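Local coordinates for protein acyl-homoserine-lactone synthase (Mesorhizobium sp. ORS 3359, PDB 6WNS) that catalyses the synthesis of acyl-homoserine lactones, the signals of quorum sensing, and probably takes its acyl group from a coenzyme A thioester, at residues Glu146-Trp149 with Pro150-Arg154; Ile186-Thr189 with Arg190-Tyr193; Val125-Gly128 with Leu129-Ala133. All blocks are in the same frame, centred on the assembly; numbering follows the deposited sequence.

Interaction 1: Glu146-Trp149 with Pro150-Arg154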
ATOM      1  N   GLU A 146      -0.469   1.320  11.694  1.00 56.59           N
ATOM      2  CA  GLU A 146      -0.516   0.938  13.112  1.00 58.15           C
ATOM      3  C   GLU A 146       0.917   0.987  13.671  1.00 60.62           C
ATOM      4  O   GLU A 146       1.846   0.666  12.935  1.00 60.33           O
ATOM      5  CB  GLU A 146      -1.163  -0.428  13.246  1.00 59.09           C
ATOM      6  CG  GLU A 146      -2.656  -0.255  13.102  1.00 61.76           C
ATOM      7  CD  GLU A 146      -3.554  -1.333  13.698  1.00 65.79           C
ATOM      8  OE1 GLU A 146      -3.829  -1.303  14.921  1.00 73.29           O
ATOM      9  OE2 GLU A 146      -4.063  -2.106  12.883  1.00 70.36           O
ATOM     10  N   THR A 147       1.033   1.332  14.945  1.00 62.07           N
ATOM     11  CA  THR A 147       2.338   1.545  15.613  1.00 68.06           C
ATOM     12  C   THR A 147       3.126   0.242  15.716  1.00 70.12           C
ATOM     13  O   THR A 147       4.277   0.368  16.028  1.00 70.40           O
ATOM     14  CB  THR A 147       2.190   2.205  16.982  1.00 71.04           C
ATOM     15  OG1 THR A 147       1.198   1.420  17.658  1.00 70.82           O
ATOM     16  CG2 THR A 147       1.728   3.643  16.922  1.00 72.22           C
ATOM     17  N   PHE A 148       2.606  -0.947  15.389  1.00 68.69           N
ATOM     18  CA  PHE A 148       3.445  -2.186  15.447  1.00 71.50           C
ATOM     19  C   PHE A 148       4.255  -2.367  14.151  1.00 72.97           C
ATOM     20  O   PHE A 148       5.121  -3.248  14.111  1.00 72.64           O
ATOM     21  CB  PHE A 148       2.624  -3.448  15.752  1.00 70.68           C
ATOM     22  CG  PHE A 148       1.570  -3.815  14.730  1.00 70.82           C
ATOM     23  CD1 PHE A 148       1.905  -4.483  13.561  1.00 72.68           C
ATOM     24  CD2 PHE A 148       0.237  -3.501  14.935  1.00 69.29           C
ATOM     25  CE1 PHE A 148       0.948  -4.812  12.618  1.00 71.54           C
ATOM     26  CE2 PHE A 148      -0.718  -3.862  14.008  1.00 67.19           C
ATOM     27  CZ  PHE A 148      -0.356  -4.494  12.834  1.00 66.79           C
ATOM     28  N   TRP A 149       3.974  -1.616  13.086  1.00 70.14           N
ATOM     29  CA  TRP A 149       4.552  -1.885  11.729  1.00 68.75           C
ATOM     30  C   TRP A 149       6.047  -1.618  11.680  1.00 74.98           C
ATOM     31  O   TRP A 149       6.756  -2.364  10.999  1.00 73.55           O
ATOM     32  CB  TRP A 149       3.847  -1.098  10.616  1.00 69.13           C
ATOM     33  CG  TRP A 149       2.688  -1.878  10.091  1.00 73.31           C
ATOM     34  CD1 TRP A 149       1.366  -1.678  10.368  1.00 72.61           C
ATOM     35  CD2 TRP A 149       2.766  -3.088   9.316  1.00 79.44           C
ATOM     36  NE1 TRP A 149       0.619  -2.679   9.817  1.00 69.06           N
ATOM     37  CE2 TRP A 149       1.434  -3.536   9.127  1.00 77.21           C
ATOM     38  CE3 TRP A 149       3.825  -3.844   8.784  1.00 84.54           C
ATOM     39  CZ2 TRP A 149       1.135  -4.707   8.422  1.00 76.94           C
ATOM     40  CZ3 TRP A 149       3.532  -4.990   8.074  1.00 84.86           C
ATOM     41  CH2 TRP A 149       2.198  -5.406   7.888  1.00 85.92           C
ATOM     42  N   PRO A 150       6.538  -0.501  12.263  1.00 75.62           N
ATOM     43  CA  PRO A 150       7.945  -0.128  12.122  1.00 80.67           C
ATOM     44  C   PRO A 150       8.876  -1.254  12.606  1.00 84.40           C
ATOM     45  O   PRO A 150       9.773  -1.570  11.899  1.00 85.95           O
ATOM     46  CB  PRO A 150       8.077   1.149  12.962  1.00 82.63           C
ATOM     47  CG  PRO A 150       6.678   1.716  12.960  1.00 77.17           C
ATOM     48  CD  PRO A 150       5.755   0.513  12.983  1.00 72.80           C
ATOM     49  N   LYS A 151       8.570  -1.917  13.713  1.00 84.93           N
ATOM     50  CA  LYS A 151       9.410  -3.054  14.175  1.00 94.01           C
ATOM     51  C   LYS A 151       9.429  -4.134  13.093  1.00 91.04           C
ATOM     52  O   LYS A 151      10.530  -4.578  12.717  1.00 86.77           O
ATOM     53  CB  LYS A 151       8.944  -3.584  15.533  1.00100.50           C
ATOM     54  CG  LYS A 151       9.488  -2.780  16.706  1.00109.37           C
ATOM     55  CD  LYS A 151       9.814  -1.321  16.317  1.00113.53           C
ATOM     56  CE  LYS A 151       9.191  -0.273  17.220  1.00114.89           C
ATOM     57  NZ  LYS A 151       8.953   0.998  16.492  1.00111.97           N
ATOM     58  N   ARG A 152       8.264  -4.552  12.610  1.00 85.94           N
ATOM     59  CA  ARG A 152       8.180  -5.654  11.627  1.00 85.38           C
ATOM     60  C   ARG A 152       8.964  -5.269  10.372  1.00 84.67           C
ATOM     61  O   ARG A 152       9.636  -6.190   9.770  1.00 89.22           O
ATOM     62  CB  ARG A 152       6.718  -5.910  11.283  1.00 84.06           C
ATOM     63  CG  ARG A 152       6.007  -6.667  12.386  1.00 90.19           C
ATOM     64  CD  ARG A 152       4.559  -7.019  12.076  1.00 90.52           C
ATOM     65  NE  ARG A 152       4.439  -8.432  12.413  1.00 96.91           N
ATOM     66  CZ  ARG A 152       4.225  -9.394  11.526  1.00105.75           C
ATOM     67  NH1 ARG A 152       3.998  -9.094  10.252  1.00111.59           N
ATOM     68  NH2 ARG A 152       4.184 -10.653  11.926  1.00107.84           N
ATOM     69  N   LEU A 153       8.831  -3.993   9.944  1.00 81.18           N
ATOM     70  CA  LEU A 153       9.414  -3.583   8.640  1.00 81.73           C
ATOM     71  C   LEU A 153      10.928  -3.419   8.807  1.00 85.27           C
ATOM     72  O   LEU A 153      11.672  -3.829   7.868  1.00 84.86           O
ATOM     73  CB  LEU A 153       8.787  -2.293   8.110  1.00 80.32           C
ATOM     74  CG  LEU A 153       7.343  -2.382   7.582  1.00 73.40           C
ATOM     75  CD1 LEU A 153       6.887  -1.019   7.136  1.00 70.85           C
ATOM     76  CD2 LEU A 153       7.167  -3.368   6.435  1.00 70.27           C
ATOM     77  N   ARG A 154      11.369  -2.895   9.960  1.00 85.02           N
ATOM     78  CA  ARG A 154      12.819  -2.802  10.313  1.00 89.55           C
ATOM     79  C   ARG A 154      13.403  -4.196  10.567  1.00 90.23           C
ATOM     80  O   ARG A 154      14.593  -4.237  10.633  1.00102.33           O
ATOM     81  CB  ARG A 154      13.107  -1.810  11.453  1.00 88.81           C
ATOM     82  CG  ARG A 154      13.150  -0.363  10.956  1.00 88.22           C
ATOM     83  CD  ARG A 154      13.871   0.655  11.818  1.00 94.02           C
ATOM     84  NE  ARG A 154      12.978   1.223  12.789  1.00 93.15           N
ATOM     85  CZ  ARG A 154      12.589   2.486  12.900  1.00 92.90           C
ATOM     86  NH1 ARG A 154      13.009   3.426  12.089  1.00 91.51           N
ATOM     87  NH2 ARG A 154      11.700   2.787  13.836  1.00 95.39           N
TER
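The apolar part of this contact centres on Trp149, the first residue of helix 149-155. Its CB lies 3.4 Å from CD of Pro150, and its indole meets Leu153 one turn on. There Trp149 CE3 approaches Leu153 CG at 4.0 Å, obliquely to the ring. One face of the indole takes Phe148 CE1, which sits 3.6 Å above the plane toward the rim. Phe148 has CG between its backbone N and carbonyl carbon (chi1 62°), and its ring runs alongside Arg152. Phe148 CD1 lies 4.0 Å from Arg152 CD, which comes to the ring edge near its plane. The ring and guanidinium planes are 82° apart, so the two do not stack.

Backbone bonds shape the corner. Glu146 to Trp149 form a type I turn, with Trp149 N bonded to Glu146 O at 3.1 Å. Leu153 N then donates to Trp149 O at 2.8 Å. Beyond the segments, Pro150 touches Leu177 and Leu153 touches Leu160, while Arg154 forms a salt bridge with Glu162.

Pro150 has no N-H to donate, which suits the first turn of a helix. The side chains meet through carbon atoms, and the one hydrogen bond between the segments is a backbone bond.

Interaction 2: Ile186-Thr189 with Arg190-Tyr193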
ATOM      1  N   ILE A 186      14.854  -4.440  -0.585  1.00 97.45           N
ATOM      2  CA  ILE A 186      14.270  -5.445  -1.515  1.00 95.95           C
ATOM      3  C   ILE A 186      14.869  -6.830  -1.238  1.00100.27           C
ATOM      4  O   ILE A 186      14.092  -7.803  -1.083  1.00 98.24           O
ATOM      5  CB  ILE A 186      14.434  -4.981  -2.969  1.00 98.04           C
ATOM      6  CG1 ILE A 186      13.493  -3.801  -3.255  1.00 95.80           C
ATOM      7  CG2 ILE A 186      14.165  -6.136  -3.916  1.00 99.62           C
ATOM      8  CD1 ILE A 186      14.118  -2.712  -4.120  1.00100.12           C
ATOM      9  N   GLU A 187      16.197  -6.922  -1.177  1.00103.09           N
ATOM     10  CA  GLU A 187      16.903  -8.220  -1.086  1.00109.73           C
ATOM     11  C   GLU A 187      16.501  -8.977   0.193  1.00109.09           C
ATOM     12  O   GLU A 187      16.105 -10.225   0.101  1.00114.38           O
ATOM     13  CB  GLU A 187      18.421  -8.002  -1.115  1.00118.21           C
ATOM     14  CG  GLU A 187      19.006  -8.388  -2.440  1.00122.89           C
ATOM     15  CD  GLU A 187      18.408  -9.691  -2.914  1.00123.28           C
ATOM     16  OE1 GLU A 187      17.606  -9.597  -3.998  1.00122.86           O
ATOM     17  OE2 GLU A 187      18.695 -10.780  -2.158  1.00126.75           O
ATOM     18  N   GLN A 188      16.622  -8.279   1.333  1.00106.90           N
ATOM     19  CA  GLN A 188      16.410  -8.852   2.691  1.00111.55           C
ATOM     20  C   GLN A 188      14.945  -9.349   2.761  1.00104.85           C
ATOM     21  O   GLN A 188      14.672 -10.419   3.373  1.00106.50           O
ATOM     22  CB  GLN A 188      16.744  -7.789   3.755  1.00115.21           C
ATOM     23  CG  GLN A 188      17.868  -8.163   4.728  1.00124.30           C
ATOM     24  CD  GLN A 188      17.690  -9.487   5.436  1.00128.58           C
ATOM     25  OE1 GLN A 188      18.220 -10.574   4.909  1.00138.40           O
ATOM     26  NE2 GLN A 188      17.054  -9.409   6.683  1.00123.83           N
ATOM     27  N   THR A 189      14.045  -8.660   2.076  1.00 97.12           N
ATOM     28  CA  THR A 189      12.581  -8.960   2.131  1.00 94.44           C
ATOM     29  C   THR A 189      12.354 -10.349   1.494  1.00 97.59           C
ATOM     30  O   THR A 189      11.793 -11.313   2.203  1.00100.49           O
ATOM     31  CB  THR A 189      11.732  -7.869   1.458  1.00 89.36           C
ATOM     32  OG1 THR A 189      11.828  -6.577   2.192  1.00 87.62           O
ATOM     33  CG2 THR A 189      10.264  -8.272   1.376  1.00 82.55           C
ATOM     34  N   ARG A 190      12.740 -10.447   0.190  1.00101.40           N
ATOM     35  CA  ARG A 190      12.849 -11.746  -0.539  1.00104.25           C
ATOM     36  C   ARG A 190      13.454 -12.860   0.350  1.00107.86           C
ATOM     37  O   ARG A 190      12.965 -14.074   0.182  1.00111.00           O
ATOM     38  CB  ARG A 190      13.697 -11.635  -1.812  1.00106.64           C
ATOM     39  CG  ARG A 190      12.898 -11.221  -3.040  1.00101.62           C
ATOM     40  CD  ARG A 190      13.669 -11.420  -4.342  1.00102.18           C
ATOM     41  NE  ARG A 190      13.015 -10.699  -5.427  1.00 99.08           N
ATOM     42  CZ  ARG A 190      12.630 -11.221  -6.595  1.00 98.67           C
ATOM     43  NH1 ARG A 190      12.886 -12.510  -6.926  1.00100.50           N
ATOM     44  NH2 ARG A 190      11.983 -10.440  -7.448  1.00 96.38           N
ATOM     45  N   ARG A 191      14.513 -12.492   1.165  1.00109.11           N
ATOM     46  CA  ARG A 191      15.263 -13.488   1.975  1.00115.00           C
ATOM     47  C   ARG A 191      14.395 -13.901   3.153  1.00112.58           C
ATOM     48  O   ARG A 191      14.317 -15.166   3.478  1.00114.40           O
ATOM     49  CB  ARG A 191      16.571 -12.971   2.580  1.00120.83           C
ATOM     50  CG  ARG A 191      17.229 -13.995   3.493  1.00125.88           C
ATOM     51  CD  ARG A 191      18.699 -14.183   3.200  1.00136.28           C
ATOM     52  NE  ARG A 191      18.959 -14.372   1.773  1.00139.26           N
ATOM     53  CZ  ARG A 191      19.199 -15.538   1.172  1.00143.10           C
ATOM     54  NH1 ARG A 191      19.192 -16.674   1.854  1.00144.67           N
ATOM     55  NH2 ARG A 191      19.439 -15.556  -0.130  1.00145.50           N
ATOM     56  N   ALA A 192      13.719 -12.855   3.744  1.00108.94           N
ATOM     57  CA  ALA A 192      12.861 -13.104   4.922  1.00104.16           C
ATOM     58  C   ALA A 192      11.757 -14.092   4.508  1.00102.24           C
ATOM     59  O   ALA A 192      11.450 -15.074   5.337  1.00106.38           O
ATOM     60  CB  ALA A 192      12.335 -11.804   5.446  1.00 99.86           C
ATOM     61  N   TYR A 193      11.235 -13.912   3.257  1.00101.94           N
ATOM     62  CA  TYR A 193      10.156 -14.778   2.716  1.00102.99           C
ATOM     63  C   TYR A 193      10.683 -15.839   1.757  1.00108.63           C
ATOM     64  O   TYR A 193       9.820 -16.553   1.168  1.00110.57           O
ATOM     65  CB  TYR A 193       9.124 -13.941   1.968  1.00100.47           C
ATOM     66  CG  TYR A 193       8.294 -13.114   2.895  1.00 95.27           C
ATOM     67  CD1 TYR A 193       7.082 -13.584   3.365  1.00 97.07           C
ATOM     68  CD2 TYR A 193       8.746 -11.887   3.342  1.00 94.33           C
ATOM     69  CE1 TYR A 193       6.299 -12.819   4.217  1.00 93.58           C
ATOM     70  CE2 TYR A 193       7.979 -11.111   4.194  1.00 91.27           C
ATOM     71  CZ  TYR A 193       6.759 -11.584   4.640  1.00 91.06           C
ATOM     72  OH  TYR A 193       6.015 -10.798   5.460  1.00 89.36           O
TER
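The last turns of helix 183-192, the final helix of the chain, bring Ile186-Thr189 against Arg190-Tyr193. Four backbone bonds of the i to i+4 kind join them. Arg190 N donates to Ile186 O at 3.2 Å, and Arg191 N to Glu187 O at 3.0 Å. Ala192 N reaches Gln188 O at 2.6 Å. Tyr193 N closes the series on Thr189 O at 2.9 Å, although Tyr193 itself is already outside the helix.

Thr189 O also meets the Tyr193 ring. It lies in the ring plane at the edge, 3.3 Å from CD2 of Tyr193. The tyrosine CG stands beside its own backbone N (chi1 -71°), which turns the ring back along the helix end. On the outer side, Gln188 and Arg191 pass at a slant. Gln188 OE1 is 3.7 Å from Arg191 CB, so the amide oxygen rests on the aliphatic start of the arginine. The amide and guanidinium groups themselves lie too far apart to stack. Arg190 CB packs 3.4 Å from Glu187 O, and from CG to NE the arginine chain is extended. This carries its guanidinium well away from the helix backbone, to Glu131 and to Gly197 O. Glu187 OE1 remains 4.9 Å from Arg190 NE, too far for a salt bridge.

The Thr189 hydroxyl is bonded to Ala185 O, one turn back in its own helix, and to Trp158 NE1, which ties the helix to the loop after helix 149-155. Ile186, Thr189 and Arg190 face helix 121-135, where they touch Leu130 and Cys127, while Tyr193 reaches Pro120 and Leu156 in the flanking loops.

Interaction 3: Val125-Gly128 with Leu129-Ala133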
ATOM      1  N   VAL A 125       3.572  -9.134  -1.879  1.00 68.96           N
ATOM      2  CA  VAL A 125       2.996  -7.753  -1.895  1.00 64.44           C
ATOM      3  C   VAL A 125       4.030  -6.733  -1.401  1.00 62.19           C
ATOM      4  O   VAL A 125       4.180  -5.699  -2.036  1.00 60.55           O
ATOM      5  CB  VAL A 125       1.727  -7.656  -1.023  1.00 60.80           C
ATOM      6  CG1 VAL A 125       1.197  -6.231  -1.022  1.00 57.90           C
ATOM      7  CG2 VAL A 125       0.660  -8.650  -1.452  1.00 61.77           C
ATOM      8  N   LEU A 126       4.660  -6.977  -0.253  1.00 66.48           N
ATOM      9  CA  LEU A 126       5.618  -5.992   0.309  1.00 67.03           C
ATOM     10  C   LEU A 126       6.831  -5.854  -0.657  1.00 71.34           C
ATOM     11  O   LEU A 126       7.127  -4.763  -1.140  1.00 71.73           O
ATOM     12  CB  LEU A 126       6.014  -6.492   1.700  1.00 67.20           C
ATOM     13  CG  LEU A 126       4.965  -6.351   2.808  1.00 67.00           C
ATOM     14  CD1 LEU A 126       5.401  -7.098   4.049  1.00 71.36           C
ATOM     15  CD2 LEU A 126       4.769  -4.882   3.168  1.00 66.78           C
ATOM     16  N   CYS A 127       7.475  -6.954  -1.009  1.00 72.65           N
ATOM     17  CA  CYS A 127       8.574  -6.926  -2.009  1.00 79.31           C
ATOM     18  C   CYS A 127       8.116  -6.244  -3.316  1.00 79.19           C
ATOM     19  O   CYS A 127       8.906  -5.488  -3.888  1.00 80.95           O
ATOM     20  CB  CYS A 127       9.061  -8.333  -2.286  1.00 84.17           C
ATOM     21  SG  CYS A 127      10.745  -8.248  -2.912  1.00 95.95           S
ATOM     22  N   GLY A 128       6.864  -6.466  -3.745  1.00 74.72           N
ATOM     23  CA  GLY A 128       6.355  -6.029  -5.058  1.00 73.90           C
ATOM     24  C   GLY A 128       6.144  -4.534  -5.054  1.00 70.24           C
ATOM     25  O   GLY A 128       6.341  -3.875  -6.115  1.00 69.81           O
ATOM     26  N   LEU A 129       5.765  -4.029  -3.876  1.00 70.00           N
ATOM     27  CA  LEU A 129       5.584  -2.581  -3.603  1.00 67.42           C
ATOM     28  C   LEU A 129       6.942  -1.905  -3.825  1.00 71.20           C
ATOM     29  O   LEU A 129       6.966  -0.947  -4.589  1.00 66.07           O
ATOM     30  CB  LEU A 129       5.076  -2.334  -2.182  1.00 64.42           C
ATOM     31  CG  LEU A 129       4.762  -0.867  -1.876  1.00 65.16           C
ATOM     32  CD1 LEU A 129       3.491  -0.396  -2.617  1.00 63.56           C
ATOM     33  CD2 LEU A 129       4.649  -0.618  -0.372  1.00 65.57           C
ATOM     34  N   LEU A 130       8.014  -2.396  -3.195  1.00 75.30           N
ATOM     35  CA  LEU A 130       9.361  -1.757  -3.292  1.00 79.01           C
ATOM     36  C   LEU A 130       9.860  -1.840  -4.728  1.00 82.10           C
ATOM     37  O   LEU A 130      10.421  -0.850  -5.224  1.00 85.43           O
ATOM     38  CB  LEU A 130      10.361  -2.455  -2.381  1.00 81.33           C
ATOM     39  CG  LEU A 130      10.043  -2.367  -0.899  1.00 81.32           C
ATOM     40  CD1 LEU A 130      11.038  -3.185  -0.098  1.00 83.77           C
ATOM     41  CD2 LEU A 130      10.018  -0.915  -0.454  1.00 79.97           C
ATOM     42  N   GLU A 131       9.642  -2.985  -5.365  1.00 83.75           N
ATOM     43  CA  GLU A 131      10.105  -3.225  -6.751  1.00 87.94           C
ATOM     44  C   GLU A 131       9.357  -2.295  -7.712  1.00 82.18           C
ATOM     45  O   GLU A 131       9.972  -1.751  -8.647  1.00 78.91           O
ATOM     46  CB  GLU A 131       9.964  -4.707  -7.093  1.00 90.80           C
ATOM     47  CG  GLU A 131      11.095  -5.521  -6.508  1.00 91.93           C
ATOM     48  CD  GLU A 131      11.147  -6.982  -7.001  1.00 98.55           C
ATOM     49  OE1 GLU A 131      11.303  -7.860  -6.170  1.00103.28           O
ATOM     50  OE2 GLU A 131      11.106  -7.221  -8.228  1.00104.75           O
ATOM     51  N   THR A 132       8.062  -2.131  -7.539  1.00 75.34           N
ATOM     52  CA  THR A 132       7.264  -1.229  -8.400  1.00 72.88           C
ATOM     53  C   THR A 132       7.741   0.199  -8.169  1.00 70.95           C
ATOM     54  O   THR A 132       7.977   0.925  -9.224  1.00 76.07           O
ATOM     55  CB  THR A 132       5.783  -1.434  -8.144  1.00 69.22           C
ATOM     56  OG1 THR A 132       5.576  -2.843  -8.279  1.00 70.60           O
ATOM     57  CG2 THR A 132       4.915  -0.626  -9.082  1.00 70.46           C
ATOM     58  N   ALA A 133       7.998   0.566  -6.876  1.00 68.28           N
ATOM     59  CA  ALA A 133       8.387   1.967  -6.597  1.00 72.99           C
ATOM     60  C   ALA A 133       9.772   2.226  -7.234  1.00 77.92           C
ATOM     61  O   ALA A 133       9.963   3.314  -7.835  1.00 81.43           O
ATOM     62  CB  ALA A 133       8.375   2.225  -5.114  1.00 71.25           C
TER
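Cys127 places its SG 3.3 Å from OE1 of Glu131, one turn further along helix 121-135. The sulfur stands anti to its backbone N (chi1 -157°), and the glutamate chain is extended beyond CG. Glu131 CG also packs 3.4 Å from Cys127 O. The carboxylate has its main partner outside the segments, in a salt bridge with Arg190.

Gly128 O is gripped twice by Thr132. The hydroxyl OG1 donates to it at 2.5 Å and the backbone N at 2.8 Å, from opposite faces of the carbonyl plane. A valine in place of Thr132 would probably leave Gly128 O with only the backbone N-H of this position and lose the hydroxyl's bond. The helix ladder continues with Leu129 N on Val125 O at 2.9 Å and Glu131 N on Cys127 O at 3.0 Å.

Leu126 and Leu129 pack on Trp103 of strand 100-108, and Leu130 packs on Trp158.

Gly128 O and the Glu131 carboxylate thus both have partners. Thr132 spends its hydroxyl within the helix, whereas Glu131 carries its charge across to a basic partner, which is likely to stabilise the carboxylate in its ionised form.

Interactions 2 and 3 touch directly, with centres about 11 Å apart, and join helices 183-192 and 121-135. Arg190 NH2 meets Glu131 OE1 at 3.0 Å in a salt bridge. Beside it, Ile186 CG1 packs on Leu130 CB at 3.5 Å, and Arg190 CG lies 3.7 Å from Cys127 SG. Interaction 1 stands apart. Its centre is about 16 Å from that of interaction 2 and about 17 Å from that of interaction 3, and neither touches it. Trp158 provides a bridge, since it contacts Leu153, Thr189 and Leu130. All three contacts concern helices that accompany the mixed sheet of this acetyltransferase-like fold.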